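Local coordinates for ABC transporter, solute-binding protein (Staphylococcus aureus, PDB 6LKI), which probably serves as the extracellular substrate-binding lipoprotein of an ABC transporter and can hold glucose 6-phosphate in its ligand pocket, at residues T102-N107 with Y184-S189; I131-P136 with H160-H165; V179-Y184 with K200-S205. All blocks are in the same frame, centred on the assembly; numbering follows the deposited sequence.

Interaction 1 (T102-N107 with Y184-S189); sequences TVIVVN and YYAGLS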
ATOM      1  N   THR A 102     -12.809   1.485  -6.914  1.00 26.19           N
ATOM      2  CA  THR A 102     -13.689   1.043  -5.844  1.00 28.00           C
ATOM      3  C   THR A 102     -14.333  -0.273  -6.254  1.00 28.76           C
ATOM      4  O   THR A 102     -14.513  -0.552  -7.443  1.00 28.26           O
ATOM      5  CB  THR A 102     -14.765   2.089  -5.540  1.00 28.71           C
ATOM      6  OG1 THR A 102     -15.567   2.313  -6.707  1.00 30.04           O
ATOM      7  CG2 THR A 102     -14.128   3.402  -5.107  1.00 29.28           C
ATOM      8  N   VAL A 103     -14.653  -1.107  -5.262  1.00 24.93           N
ATOM      9  CA  VAL A 103     -15.124  -2.459  -5.531  1.00 25.71           C
ATOM     10  C   VAL A 103     -16.208  -2.850  -4.537  1.00 23.89           C
ATOM     11  O   VAL A 103     -16.345  -2.266  -3.460  1.00 22.90           O
ATOM     12  CB  VAL A 103     -13.987  -3.512  -5.473  1.00 26.95           C
ATOM     13  CG1 VAL A 103     -12.842  -3.157  -6.419  1.00 26.26           C
ATOM     14  CG2 VAL A 103     -13.490  -3.681  -4.042  1.00 24.93           C
ATOM     15  N   ILE A 104     -16.983  -3.851  -4.927  1.00 25.71           N
ATOM     16  CA  ILE A 104     -17.763  -4.646  -3.991  1.00 25.13           C
ATOM     17  C   ILE A 104     -16.921  -5.855  -3.614  1.00 26.26           C
ATOM     18  O   ILE A 104     -16.419  -6.567  -4.491  1.00 26.40           O
ATOM     19  CB  ILE A 104     -19.102  -5.082  -4.608  1.00 25.55           C
ATOM     20  CG1 ILE A 104     -19.969  -3.867  -4.930  1.00 24.92           C
ATOM     21  CG2 ILE A 104     -19.837  -6.031  -3.672  1.00 28.05           C
ATOM     22  CD1 ILE A 104     -21.171  -4.193  -5.782  1.00 25.54           C
ATOM     23  N   VAL A 105     -16.739  -6.080  -2.318  1.00 26.65           N
ATOM     24  CA  VAL A 105     -16.048  -7.266  -1.831  1.00 23.24           C
ATOM     25  C   VAL A 105     -17.095  -8.272  -1.377  1.00 27.95           C
ATOM     26  O   VAL A 105     -18.080  -7.904  -0.727  1.00 24.80           O
ATOM     27  CB  VAL A 105     -15.052  -6.918  -0.710  1.00 27.40           C
ATOM     28  CG1 VAL A 105     -15.758  -6.360   0.513  1.00 29.23           C
ATOM     29  CG2 VAL A 105     -14.219  -8.136  -0.346  1.00 33.01           C
ATOM     30  N   VAL A 106     -16.910  -9.533  -1.760  1.00 26.84           N
ATOM     31  CA  VAL A 106     -17.885 -10.591  -1.519  1.00 27.62           C
ATOM     32  C   VAL A 106     -17.213 -11.701  -0.725  1.00 28.46           C
ATOM     33  O   VAL A 106     -16.100 -12.123  -1.060  1.00 27.05           O
ATOM     34  CB  VAL A 106     -18.466 -11.140  -2.836  1.00 30.03           C
ATOM     35  CG1 VAL A 106     -19.445 -12.272  -2.561  1.00 31.39           C
ATOM     36  CG2 VAL A 106     -19.143 -10.025  -3.625  1.00 26.13           C
ATOM     37  N   ASN A 107     -17.886 -12.167   0.323  1.00 26.60           N
ATOM     38  CA  ASN A 107     -17.405 -13.302   1.102  1.00 24.16           C
ATOM     39  C   ASN A 107     -17.754 -14.592   0.367  1.00 28.56           C
ATOM     40  O   ASN A 107     -18.935 -14.917   0.206  1.00 26.07           O
ATOM     41  CB  ASN A 107     -18.021 -13.286   2.500  1.00 23.61           C
ATOM     42  CG  ASN A 107     -17.461 -14.372   3.398  1.00 27.79           C
ATOM     43  OD1 ASN A 107     -17.651 -15.560   3.144  1.00 28.20           O
ATOM     44  ND2 ASN A 107     -16.776 -13.968   4.460  1.00 26.12           N
ATOM     45  N   TYR A 184     -20.466 -10.091   7.355  1.00 24.27           N
ATOM     46  CA  TYR A 184     -21.329  -9.608   6.287  1.00 25.30           C
ATOM     47  C   TYR A 184     -21.079 -10.416   5.022  1.00 25.91           C
ATOM     48  O   TYR A 184     -19.976 -10.924   4.798  1.00 25.25           O
ATOM     49  CB  TYR A 184     -21.098  -8.116   6.006  1.00 28.09           C
ATOM     50  CG  TYR A 184     -21.342  -7.233   7.209  1.00 30.00           C
ATOM     51  CD1 TYR A 184     -22.631  -6.992   7.666  1.00 27.69           C
ATOM     52  CD2 TYR A 184     -20.283  -6.652   7.892  1.00 28.13           C
ATOM     53  CE1 TYR A 184     -22.858  -6.192   8.768  1.00 31.31           C
ATOM     54  CE2 TYR A 184     -20.501  -5.849   8.995  1.00 29.95           C
ATOM     55  CZ  TYR A 184     -21.789  -5.623   9.428  1.00 31.69           C
ATOM     56  OH  TYR A 184     -22.009  -4.825  10.528  1.00 32.62           O
ATOM     57  N   TYR A 185     -22.121 -10.527   4.194  1.00 26.37           N
ATOM     58  CA  TYR A 185     -21.990 -11.243   2.928  1.00 23.35           C
ATOM     59  C   TYR A 185     -21.176 -10.441   1.920  1.00 22.67           C
ATOM     60  O   TYR A 185     -20.440 -11.015   1.109  1.00 26.38           O
ATOM     61  CB  TYR A 185     -23.371 -11.556   2.353  1.00 24.98           C
ATOM     62  CG  TYR A 185     -24.044 -12.772   2.947  1.00 27.18           C
ATOM     63  CD1 TYR A 185     -24.249 -12.878   4.316  1.00 30.12           C
ATOM     64  CD2 TYR A 185     -24.485 -13.809   2.135  1.00 29.02           C
ATOM     65  CE1 TYR A 185     -24.872 -13.986   4.860  1.00 28.71           C
ATOM     66  CE2 TYR A 185     -25.107 -14.920   2.670  1.00 27.76           C
ATOM     67  CZ  TYR A 185     -25.297 -15.004   4.032  1.00 30.01           C
ATOM     68  OH  TYR A 185     -25.918 -16.108   4.569  1.00 33.21           O
ATOM     69  N   ALA A 186     -21.308  -9.117   1.942  1.00 25.20           N
ATOM     70  CA  ALA A 186     -20.626  -8.267   0.978  1.00 25.37           C
ATOM     71  C   ALA A 186     -20.451  -6.878   1.574  1.00 26.70           C
ATOM     72  O   ALA A 186     -21.071  -6.526   2.580  1.00 25.50           O
ATOM     73  CB  ALA A 186     -21.391  -8.199  -0.349  1.00 24.80           C
ATOM     74  N   GLY A 187     -19.591  -6.087   0.936  1.00 25.13           N
ATOM     75  CA  GLY A 187     -19.315  -4.747   1.416  1.00 24.78           C
ATOM     76  C   GLY A 187     -18.733  -3.875   0.329  1.00 24.01           C
ATOM     77  O   GLY A 187     -18.202  -4.365  -0.675  1.00 26.67           O
ATOM     78  N   LEU A 188     -18.837  -2.566   0.540  1.00 24.85           N
ATOM     79  CA  LEU A 188     -18.320  -1.569  -0.390  1.00 22.67           C
ATOM     80  C   LEU A 188     -16.942  -1.117   0.082  1.00 24.61           C
ATOM     81  O   LEU A 188     -16.817  -0.510   1.151  1.00 24.17           O
ATOM     82  CB  LEU A 188     -19.270  -0.376  -0.497  1.00 23.47           C
ATOM     83  CG  LEU A 188     -20.730  -0.660  -0.854  1.00 24.39           C
ATOM     84  CD1 LEU A 188     -21.452   0.639  -1.188  1.00 27.19           C
ATOM     85  CD2 LEU A 188     -20.834  -1.650  -2.007  1.00 24.09           C
ATOM     86  N   SER A 189     -15.919  -1.398  -0.719  1.00 24.39           N
ATOM     87  CA  SER A 189     -14.533  -1.163  -0.325  1.00 25.18           C
ATOM     88  C   SER A 189     -13.778  -0.635  -1.543  1.00 28.28           C
ATOM     89  O   SER A 189     -14.361  -0.037  -2.455  1.00 24.95           O
ATOM     90  CB  SER A 189     -13.925  -2.454   0.252  1.00 25.63           C
ATOM     91  OG  SER A 189     -12.605  -2.246   0.721  1.00 30.34           O
TER
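Val105 turns CG1 into the slot between its own backbone N and carbonyl carbon (chi1 64°), which sets this methyl over the peptide of Gly187 in the facing strand, with CG1 3.4 Å from Gly187 O. On the other face of the sheet, Ile104 keeps CG1 anti to its carbonyl carbon and Leu188 does the same with CG. The two side chains therefore run alongside each other in the same direction, and Ile104 CG1 meets Leu188 CD2 at 3.8 Å. Ala186 continues this face, its CB turned to both Ile104 CG2 and Val106 CG2 at longer range.

Beneath the side chains is an antiparallel ladder. Val103 pairs with Ser189 and Val105 with Gly187, each through two backbone hydrogen bonds, the shortest being Val105 N to Gly187 O at 2.8 Å; its partner, Gly187 N to Val105 O, is bent to 146° at the hydrogen. A fifth bond, Asn107 N to Tyr185 O at 2.9 Å, carries the pairing to the end of the strand. At the non-hydrogen-bonded positions, CA-H groups come up to carbonyls: Ala186 CA is 3.1 Å from Val105 O. Asn107 lays CB against Tyr185 O while OD1 N-caps helix 108-111 through Leu110 N and ND2 donates to Val179 O of helix 172-180.

The sheet is that of a type 2 periplasmic-binding-protein fold. At Thr102, where segment 102-107 begins, OG1 bonds to Met214 O, and the side chain lies close to Asn216, which binds glucose 6-phosphate in another crystal structure of this protein. The ladder uses one side of each strand; strands 204-207 and 131-134 take outward-facing groups, while Tyr184 O has no partner in the model. Directional backbone bonds thus join the strands, with Ile104, Leu188, Ala186 and Val106 packing one face and the valines and helix 172-180 the other.

Interaction 2 (I131-P136 with H160-H165); sequences IAYSNP and HQFQNH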
ATOM      1  N   ILE A 131     -25.096  -6.722   4.493  1.00 26.03           N
ATOM      2  CA  ILE A 131     -24.015  -6.092   3.750  1.00 29.65           C
ATOM      3  C   ILE A 131     -23.681  -4.776   4.439  1.00 27.95           C
ATOM      4  O   ILE A 131     -24.464  -4.251   5.232  1.00 27.74           O
ATOM      5  CB  ILE A 131     -24.383  -5.862   2.269  1.00 28.10           C
ATOM      6  CG1 ILE A 131     -25.684  -5.069   2.165  1.00 30.77           C
ATOM      7  CG2 ILE A 131     -24.534  -7.194   1.550  1.00 28.03           C
ATOM      8  CD1 ILE A 131     -26.086  -4.737   0.743  1.00 35.82           C
ATOM      9  N   ALA A 132     -22.499  -4.241   4.131  1.00 27.15           N
ATOM     10  CA  ALA A 132     -21.991  -3.095   4.872  1.00 26.12           C
ATOM     11  C   ALA A 132     -21.310  -2.102   3.940  1.00 29.85           C
ATOM     12  O   ALA A 132     -20.876  -2.438   2.835  1.00 24.91           O
ATOM     13  CB  ALA A 132     -21.014  -3.528   5.973  1.00 28.09           C
ATOM     14  N   TYR A 133     -21.226  -0.860   4.416  1.00 26.42           N
ATOM     15  CA  TYR A 133     -20.486   0.206   3.758  1.00 25.68           C
ATOM     16  C   TYR A 133     -20.014   1.174   4.834  1.00 28.28           C
ATOM     17  O   TYR A 133     -20.392   1.063   6.004  1.00 30.32           O
ATOM     18  CB  TYR A 133     -21.339   0.923   2.704  1.00 27.33           C
ATOM     19  CG  TYR A 133     -22.457   1.755   3.296  1.00 28.04           C
ATOM     20  CD1 TYR A 133     -23.625   1.158   3.751  1.00 31.02           C
ATOM     21  CD2 TYR A 133     -22.339   3.135   3.406  1.00 30.03           C
ATOM     22  CE1 TYR A 133     -24.648   1.912   4.298  1.00 29.35           C
ATOM     23  CE2 TYR A 133     -23.359   3.898   3.952  1.00 31.82           C
ATOM     24  CZ  TYR A 133     -24.509   3.278   4.396  1.00 31.00           C
ATOM     25  OH  TYR A 133     -25.528   4.028   4.941  1.00 30.47           O
ATOM     26  N   SER A 134     -19.186   2.133   4.429  1.00 26.89           N
ATOM     27  CA  SER A 134     -18.612   3.106   5.347  1.00 26.34           C
ATOM     28  C   SER A 134     -19.287   4.464   5.189  1.00 30.95           C
ATOM     29  O   SER A 134     -19.734   4.833   4.099  1.00 28.71           O
ATOM     30  CB  SER A 134     -17.102   3.246   5.129  1.00 29.36           C
ATOM     31  OG  SER A 134     -16.790   3.422   3.758  1.00 30.07           O
ATOM     32  N   ASN A 135     -19.347   5.205   6.301  1.00 29.92           N
ATOM     33  CA  ASN A 135     -19.987   6.514   6.404  1.00 32.50           C
ATOM     34  C   ASN A 135     -19.509   7.455   5.303  1.00 32.72           C
ATOM     35  O   ASN A 135     -18.337   7.850   5.283  1.00 30.02           O
ATOM     36  CB  ASN A 135     -19.711   7.125   7.781  1.00 29.59           C
ATOM     37  CG  ASN A 135     -20.576   8.339   8.074  1.00 34.90           C
ATOM     38  OD1 ASN A 135     -21.167   8.935   7.173  1.00 32.73           O
ATOM     39  ND2 ASN A 135     -20.651   8.712   9.347  1.00 35.32           N
ATOM     40  N   PRO A 136     -20.392   7.847   4.379  1.00 30.68           N
ATOM     41  CA  PRO A 136     -19.972   8.760   3.304  1.00 33.75           C
ATOM     42  C   PRO A 136     -19.635  10.158   3.790  1.00 32.13           C
ATOM     43  O   PRO A 136     -18.934  10.889   3.079  1.00 33.84           O
ATOM     44  CB  PRO A 136     -21.182   8.775   2.362  1.00 34.00           C
ATOM     45  CG  PRO A 136     -22.342   8.420   3.236  1.00 37.36           C
ATOM     46  CD  PRO A 136     -21.809   7.456   4.260  1.00 30.99           C
ATOM     47  N   HIS A 160     -30.675   6.534  -0.742  1.00 34.81           N
ATOM     48  CA  HIS A 160     -31.436   6.283   0.478  1.00 33.76           C
ATOM     49  C   HIS A 160     -31.918   4.840   0.545  1.00 33.16           C
ATOM     50  O   HIS A 160     -31.919   4.232   1.622  1.00 31.38           O
ATOM     51  CB  HIS A 160     -32.613   7.254   0.569  1.00 32.74           C
ATOM     52  CG  HIS A 160     -32.204   8.669   0.829  1.00 36.43           C
ATOM     53  ND1 HIS A 160     -32.950   9.750   0.410  1.00 38.94           N
ATOM     54  CD2 HIS A 160     -31.121   9.182   1.461  1.00 40.37           C
ATOM     55  CE1 HIS A 160     -32.346  10.867   0.775  1.00 41.40           C
ATOM     56  NE2 HIS A 160     -31.234  10.550   1.414  1.00 40.99           N
ATOM     57  N   GLN A 161     -32.327   4.270  -0.592  1.00 34.09           N
ATOM     58  CA  GLN A 161     -32.756   2.876  -0.592  1.00 32.37           C
ATOM     59  C   GLN A 161     -31.605   1.947  -0.227  1.00 31.27           C
ATOM     60  O   GLN A 161     -31.796   0.975   0.514  1.00 29.97           O
ATOM     61  CB  GLN A 161     -33.340   2.493  -1.949  1.00 37.69           C
ATOM     62  CG  GLN A 161     -33.850   1.057  -1.991  1.00 40.71           C
ATOM     63  CD  GLN A 161     -34.422   0.669  -3.339  1.00 48.13           C
ATOM     64  OE1 GLN A 161     -34.373   1.443  -4.294  1.00 52.49           O
ATOM     65  NE2 GLN A 161     -34.970  -0.538  -3.422  1.00 50.90           N
ATOM     66  N   PHE A 162     -30.402   2.227  -0.733  1.00 30.21           N
ATOM     67  CA  PHE A 162     -29.255   1.410  -0.354  1.00 31.91           C
ATOM     68  C   PHE A 162     -28.941   1.563   1.128  1.00 29.59           C
ATOM     69  O   PHE A 162     -28.628   0.578   1.808  1.00 31.35           O
ATOM     70  CB  PHE A 162     -28.031   1.767  -1.195  1.00 30.41           C
ATOM     71  CG  PHE A 162     -26.814   0.959  -0.849  1.00 27.83           C
ATOM     72  CD1 PHE A 162     -26.620  -0.294  -1.406  1.00 29.39           C
ATOM     73  CD2 PHE A 162     -25.879   1.438   0.056  1.00 30.80           C
ATOM     74  CE1 PHE A 162     -25.511  -1.050  -1.078  1.00 30.58           C
ATOM     75  CE2 PHE A 162     -24.769   0.685   0.389  1.00 29.62           C
ATOM     76  CZ  PHE A 162     -24.585  -0.559  -0.180  1.00 28.07           C
ATOM     77  N   GLN A 163     -29.018   2.790   1.648  1.00 29.42           N
ATOM     78  CA  GLN A 163     -28.730   3.022   3.059  1.00 31.40           C
ATOM     79  C   GLN A 163     -29.788   2.417   3.974  1.00 32.22           C
ATOM     80  O   GLN A 163     -29.536   2.266   5.175  1.00 31.16           O
ATOM     81  CB  GLN A 163     -28.590   4.520   3.323  1.00 32.37           C
ATOM     82  CG  GLN A 163     -27.413   5.160   2.595  1.00 32.12           C
ATOM     83  CD  GLN A 163     -27.142   6.579   3.048  1.00 33.87           C
ATOM     84  OE1 GLN A 163     -28.032   7.265   3.549  1.00 42.98           O
ATOM     85  NE2 GLN A 163     -25.905   7.029   2.872  1.00 39.08           N
ATOM     86  N   ASN A 164     -30.959   2.068   3.442  1.00 28.90           N
ATOM     87  CA  ASN A 164     -31.964   1.321   4.184  1.00 31.88           C
ATOM     88  C   ASN A 164     -31.840  -0.180   3.971  1.00 34.18           C
ATOM     89  O   ASN A 164     -32.700  -0.938   4.433  1.00 32.89           O
ATOM     90  CB  ASN A 164     -33.368   1.791   3.798  1.00 35.12           C
ATOM     91  CG  ASN A 164     -33.719   3.127   4.412  1.00 35.73           C
ATOM     92  OD1 ASN A 164     -33.287   3.444   5.519  1.00 33.04           O
ATOM     93  ND2 ASN A 164     -34.500   3.923   3.692  1.00 37.41           N
ATOM     94  N   HIS A 165     -30.787  -0.620   3.291  1.00 28.21           N
ATOM     95  CA  HIS A 165     -30.530  -2.025   3.023  1.00 29.51           C
ATOM     96  C   HIS A 165     -29.205  -2.513   3.584  1.00 32.16           C
ATOM     97  O   HIS A 165     -29.102  -3.686   3.946  1.00 31.15           O
ATOM     98  CB  HIS A 165     -30.555  -2.279   1.507  1.00 34.09           C
ATOM     99  CG  HIS A 165     -30.861  -3.694   1.129  1.00 37.34           C
ATOM    100  ND1 HIS A 165     -32.149  -4.171   1.003  1.00 36.49           N
ATOM    101  CD2 HIS A 165     -30.044  -4.733   0.829  1.00 35.30           C
ATOM    102  CE1 HIS A 165     -32.112  -5.444   0.651  1.00 38.12           C
ATOM    103  NE2 HIS A 165     -30.847  -5.809   0.537  1.00 35.62           N
TER
HETATM  104  O   HOH W   1     -27.354   2.496   6.399  1.00 30.70           O
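Phe162, in the last turn of helix 156-163, reaches strand 131-134 with CG anti to its backbone N (chi1 180°), and that extension brings the ring up to both Tyr133 and Ile131. Its CE2 comes to 3.6 Å from Tyr133 CD1. The two rings run in opposing directions, their planes inclined at 59°. Farther round the rim, Phe162 CE1 touches the Ile131 CD1 methyl at 4.2 Å.

Gln163 follows and sends its chain across Tyr133 at about a right angle, so that CG sits 3.2 Å from Tyr133 OH. The amide ends nearly parallel to the phenol ring, 16° apart, and its NE2 rests 3.8 Å from Pro136 CG. A water lies between the two residues: it accepts from Tyr133 OH at 2.8 Å, but its link to Gln163 O is modelled too short to be relied on in detail. The same hydroxyl is also bonded to Gln168 NE2.

Past Asn164, where the helix ends, His165 presents the edge of its imidazole, with CD2 4.0 Å from Ile131 CD1. Its NE2 makes a weak bond to Gln124 O.

Strands 131-134 and 167-169 are parallel, and helices 140-153 and 156-163 connect them, a beta-alpha-beta crossover whose second helix packs here on the sheet. Ser134, the residue after Tyr133, bonds through OG to Thr172 OG1 of the ligand pocket. No direct hydrogen bond joins the two segments: aromatic and aliphatic carbon supplies the adhesion, while a water and Gln168 satisfy the one phenol hydroxyl brought into this buried layer.

Interaction 3 (V179-Y184 with K200-S205); sequences VAKGKY and KGYPVS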
ATOM      1  N   VAL A 179     -16.359  -8.143   6.418  1.00 27.54           N
ATOM      2  CA  VAL A 179     -16.735  -9.020   5.313  1.00 27.08           C
ATOM      3  C   VAL A 179     -15.809 -10.228   5.259  1.00 25.74           C
ATOM      4  O   VAL A 179     -16.261 -11.374   5.139  1.00 25.27           O
ATOM      5  CB  VAL A 179     -16.733  -8.246   3.982  1.00 25.98           C
ATOM      6  CG1 VAL A 179     -16.819  -9.214   2.808  1.00 25.39           C
ATOM      7  CG2 VAL A 179     -17.888  -7.256   3.940  1.00 24.28           C
ATOM      8  N   ALA A 180     -14.498  -9.992   5.364  1.00 26.00           N
ATOM      9  CA  ALA A 180     -13.537 -11.088   5.281  1.00 23.61           C
ATOM     10  C   ALA A 180     -13.728 -12.087   6.415  1.00 25.16           C
ATOM     11  O   ALA A 180     -13.551 -13.295   6.223  1.00 24.35           O
ATOM     12  CB  ALA A 180     -12.109 -10.542   5.292  1.00 27.79           C
ATOM     13  N   LYS A 181     -14.092 -11.606   7.600  1.00 26.59           N
ATOM     14  CA  LYS A 181     -14.272 -12.479   8.752  1.00 29.33           C
ATOM     15  C   LYS A 181     -15.660 -13.106   8.816  1.00 28.57           C
ATOM     16  O   LYS A 181     -15.932 -13.868   9.748  1.00 29.51           O
ATOM     17  CB  LYS A 181     -13.980 -11.712  10.046  1.00 28.73           C
ATOM     18  CG  LYS A 181     -12.494 -11.446  10.255  1.00 29.16           C
ATOM     19  CD  LYS A 181     -12.220 -10.663  11.527  1.00 32.47           C
ATOM     20  CE  LYS A 181     -10.724 -10.425  11.701  1.00 34.42           C
ATOM     21  NZ  LYS A 181     -10.419  -9.559  12.873  1.00 35.87           N
ATOM     22  N   GLY A 182     -16.534 -12.816   7.856  1.00 27.79           N
ATOM     23  CA  GLY A 182     -17.813 -13.492   7.764  1.00 27.48           C
ATOM     24  C   GLY A 182     -18.967 -12.833   8.485  1.00 27.52           C
ATOM     25  O   GLY A 182     -20.027 -13.458   8.619  1.00 27.16           O
ATOM     26  N   LYS A 183     -18.802 -11.599   8.960  1.00 25.95           N
ATOM     27  CA  LYS A 183     -19.913 -10.898   9.596  1.00 25.77           C
ATOM     28  C   LYS A 183     -20.916 -10.375   8.575  1.00 27.34           C
ATOM     29  O   LYS A 183     -22.101 -10.233   8.896  1.00 28.93           O
ATOM     30  CB  LYS A 183     -19.383  -9.748  10.453  1.00 26.17           C
ATOM     31  CG  LYS A 183     -20.378  -9.204  11.462  1.00 34.38           C
ATOM     32  CD  LYS A 183     -19.720  -8.194  12.389  1.00 36.39           C
ATOM     33  CE  LYS A 183     -20.708  -7.658  13.415  1.00 44.68           C
ATOM     34  NZ  LYS A 183     -20.093  -6.625  14.294  1.00 47.68           N
ATOM     35  N   TYR A 184     -20.466 -10.091   7.355  1.00 24.27           N
ATOM     36  CA  TYR A 184     -21.329  -9.608   6.287  1.00 25.30           C
ATOM     37  C   TYR A 184     -21.079 -10.416   5.022  1.00 25.91           C
ATOM     38  O   TYR A 184     -19.976 -10.924   4.798  1.00 25.25           O
ATOM     39  CB  TYR A 184     -21.098  -8.116   6.006  1.00 28.09           C
ATOM     40  CG  TYR A 184     -21.342  -7.233   7.209  1.00 30.00           C
ATOM     41  CD1 TYR A 184     -22.631  -6.992   7.666  1.00 27.69           C
ATOM     42  CD2 TYR A 184     -20.283  -6.652   7.892  1.00 28.13           C
ATOM     43  CE1 TYR A 184     -22.858  -6.192   8.768  1.00 31.31           C
ATOM     44  CE2 TYR A 184     -20.501  -5.849   8.995  1.00 29.95           C
ATOM     45  CZ  TYR A 184     -21.789  -5.623   9.428  1.00 31.69           C
ATOM     46  OH  TYR A 184     -22.009  -4.825  10.528  1.00 32.62           O
ATOM     47  N   LYS A 200      -3.911 -12.534   2.806  1.00 31.38           N
ATOM     48  CA  LYS A 200      -3.652 -13.289   4.025  1.00 31.93           C
ATOM     49  C   LYS A 200      -4.667 -14.405   4.242  1.00 30.93           C
ATOM     50  O   LYS A 200      -4.873 -14.838   5.380  1.00 34.02           O
ATOM     51  CB  LYS A 200      -3.592 -12.365   5.244  1.00 36.11           C
ATOM     52  CG  LYS A 200      -4.518 -11.170   5.218  1.00 37.06           C
ATOM     53  CD  LYS A 200      -4.223 -10.264   6.407  1.00 41.51           C
ATOM     54  CE  LYS A 200      -5.235  -9.139   6.530  1.00 36.16           C
ATOM     55  NZ  LYS A 200      -5.039  -8.358   7.784  1.00 39.70           N
ATOM     56  N   GLY A 201      -5.300 -14.883   3.170  1.00 27.84           N
ATOM     57  CA  GLY A 201      -6.043 -16.127   3.201  1.00 29.07           C
ATOM     58  C   GLY A 201      -7.537 -16.014   3.407  1.00 28.55           C
ATOM     59  O   GLY A 201      -8.205 -17.049   3.512  1.00 27.96           O
ATOM     60  N   TYR A 202      -8.086 -14.806   3.453  1.00 28.39           N
ATOM     61  CA  TYR A 202      -9.506 -14.670   3.739  1.00 28.50           C
ATOM     62  C   TYR A 202     -10.345 -14.930   2.488  1.00 27.82           C
ATOM     63  O   TYR A 202      -9.888 -14.697   1.365  1.00 28.93           O
ATOM     64  CB  TYR A 202      -9.802 -13.280   4.289  1.00 27.23           C
ATOM     65  CG  TYR A 202      -9.331 -13.101   5.713  1.00 28.30           C
ATOM     66  CD1 TYR A 202      -8.015 -12.757   5.991  1.00 30.25           C
ATOM     67  CD2 TYR A 202     -10.199 -13.289   6.781  1.00 27.11           C
ATOM     68  CE1 TYR A 202      -7.577 -12.597   7.291  1.00 32.80           C
ATOM     69  CE2 TYR A 202      -9.771 -13.132   8.085  1.00 27.56           C
ATOM     70  CZ  TYR A 202      -8.459 -12.788   8.334  1.00 29.98           C
ATOM     71  OH  TYR A 202      -8.026 -12.629   9.630  1.00 30.10           O
ATOM     72  N   PRO A 203     -11.576 -15.428   2.656  1.00 29.25           N
ATOM     73  CA  PRO A 203     -12.422 -15.794   1.501  1.00 28.12           C
ATOM     74  C   PRO A 203     -13.174 -14.605   0.906  1.00 29.32           C
ATOM     75  O   PRO A 203     -14.381 -14.423   1.069  1.00 27.33           O
ATOM     76  CB  PRO A 203     -13.380 -16.821   2.108  1.00 32.44           C
ATOM     77  CG  PRO A 203     -13.568 -16.336   3.510  1.00 28.66           C
ATOM     78  CD  PRO A 203     -12.237 -15.748   3.936  1.00 28.32           C
ATOM     79  N   VAL A 204     -12.450 -13.759   0.178  1.00 28.38           N
ATOM     80  CA  VAL A 204     -13.023 -12.547  -0.391  1.00 29.05           C
ATOM     81  C   VAL A 204     -12.820 -12.544  -1.899  1.00 28.73           C
ATOM     82  O   VAL A 204     -11.739 -12.878  -2.399  1.00 32.95           O
ATOM     83  CB  VAL A 204     -12.430 -11.274   0.249  1.00 30.42           C
ATOM     84  CG1 VAL A 204     -12.822 -11.190   1.713  1.00 34.71           C
ATOM     85  CG2 VAL A 204     -10.930 -11.249   0.109  1.00 32.59           C
ATOM     86  N   SER A 205     -13.875 -12.177  -2.620  1.00 29.71           N
ATOM     87  CA  SER A 205     -13.838 -11.953  -4.055  1.00 31.08           C
ATOM     88  C   SER A 205     -14.013 -10.466  -4.330  1.00 28.16           C
ATOM     89  O   SER A 205     -14.576  -9.725  -3.521  1.00 28.22           O
ATOM     90  CB  SER A 205     -14.933 -12.753  -4.770  1.00 33.27           C
ATOM     91  OG  SER A 205     -14.764 -14.145  -4.565  1.00 47.68           O
TER
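Ala180, in the last turn of helix 172-180, is the pivot of the tight half of this contact, meeting Tyr202, Pro203 and Val204 in succession. Its CB lies 3.7 Å from Tyr202 CD2 and an equal 3.7 Å from Val204 CG1. Val204 holds CG1 anti to its carbonyl carbon (chi1 -66°), which brings that methyl within 3.6 Å of Ala180 CA, close against the helix backbone. Ala180 O approaches the edge of the Tyr202 ring, near its plane and 3.4 Å from CD2, and also faces Pro203 CD at 3.6 Å. Pro203 is the centre of an inverse gamma turn, closed by Val204 N to Tyr202 O, that leads the loop into strand 204-207.

Toward solvent the fit slackens. Lys181 and Tyr202 run side by side in the same direction, touching at Lys181 CG and Tyr202 CE2, 3.9 Å apart. The extended lysine chain takes its NZ to a salt bridge with Glu177, and Tyr202 packs edge-to-face with Trp197. Gly182, with positive phi, ends the helix in a Schellman motif.

The contact seats a helix C-terminus on the loop entering strand 204-207, away from the ligand pocket. No hydrogen bond crosses it: a small alanine lets backbone and ring come close, and the Lys181 charge is paired with Glu177 of its own helix, so it adds no polar link across the contact.

Overall arrangement
All three contacts reach the same mixed sheet. Interaction 1 is buried, strand on strand and held by backbone hydrogen bonds. Interaction 2 joins it through strand 131-134, where Leu188 N and Ala186 O bond to Ala132, and through Leu188 packing on Phe162; it is also buried, but works by aromatic and aliphatic contacts with one water. Interaction 3, nearer the surface, is partly buried, tight at Ala180 and slack only at its Lys181/Tyr202 rim. It meets interaction 1 where Val106 O bonds Ser205 N, and the two share Tyr184, whose ring packs against Ala132 of interaction 2.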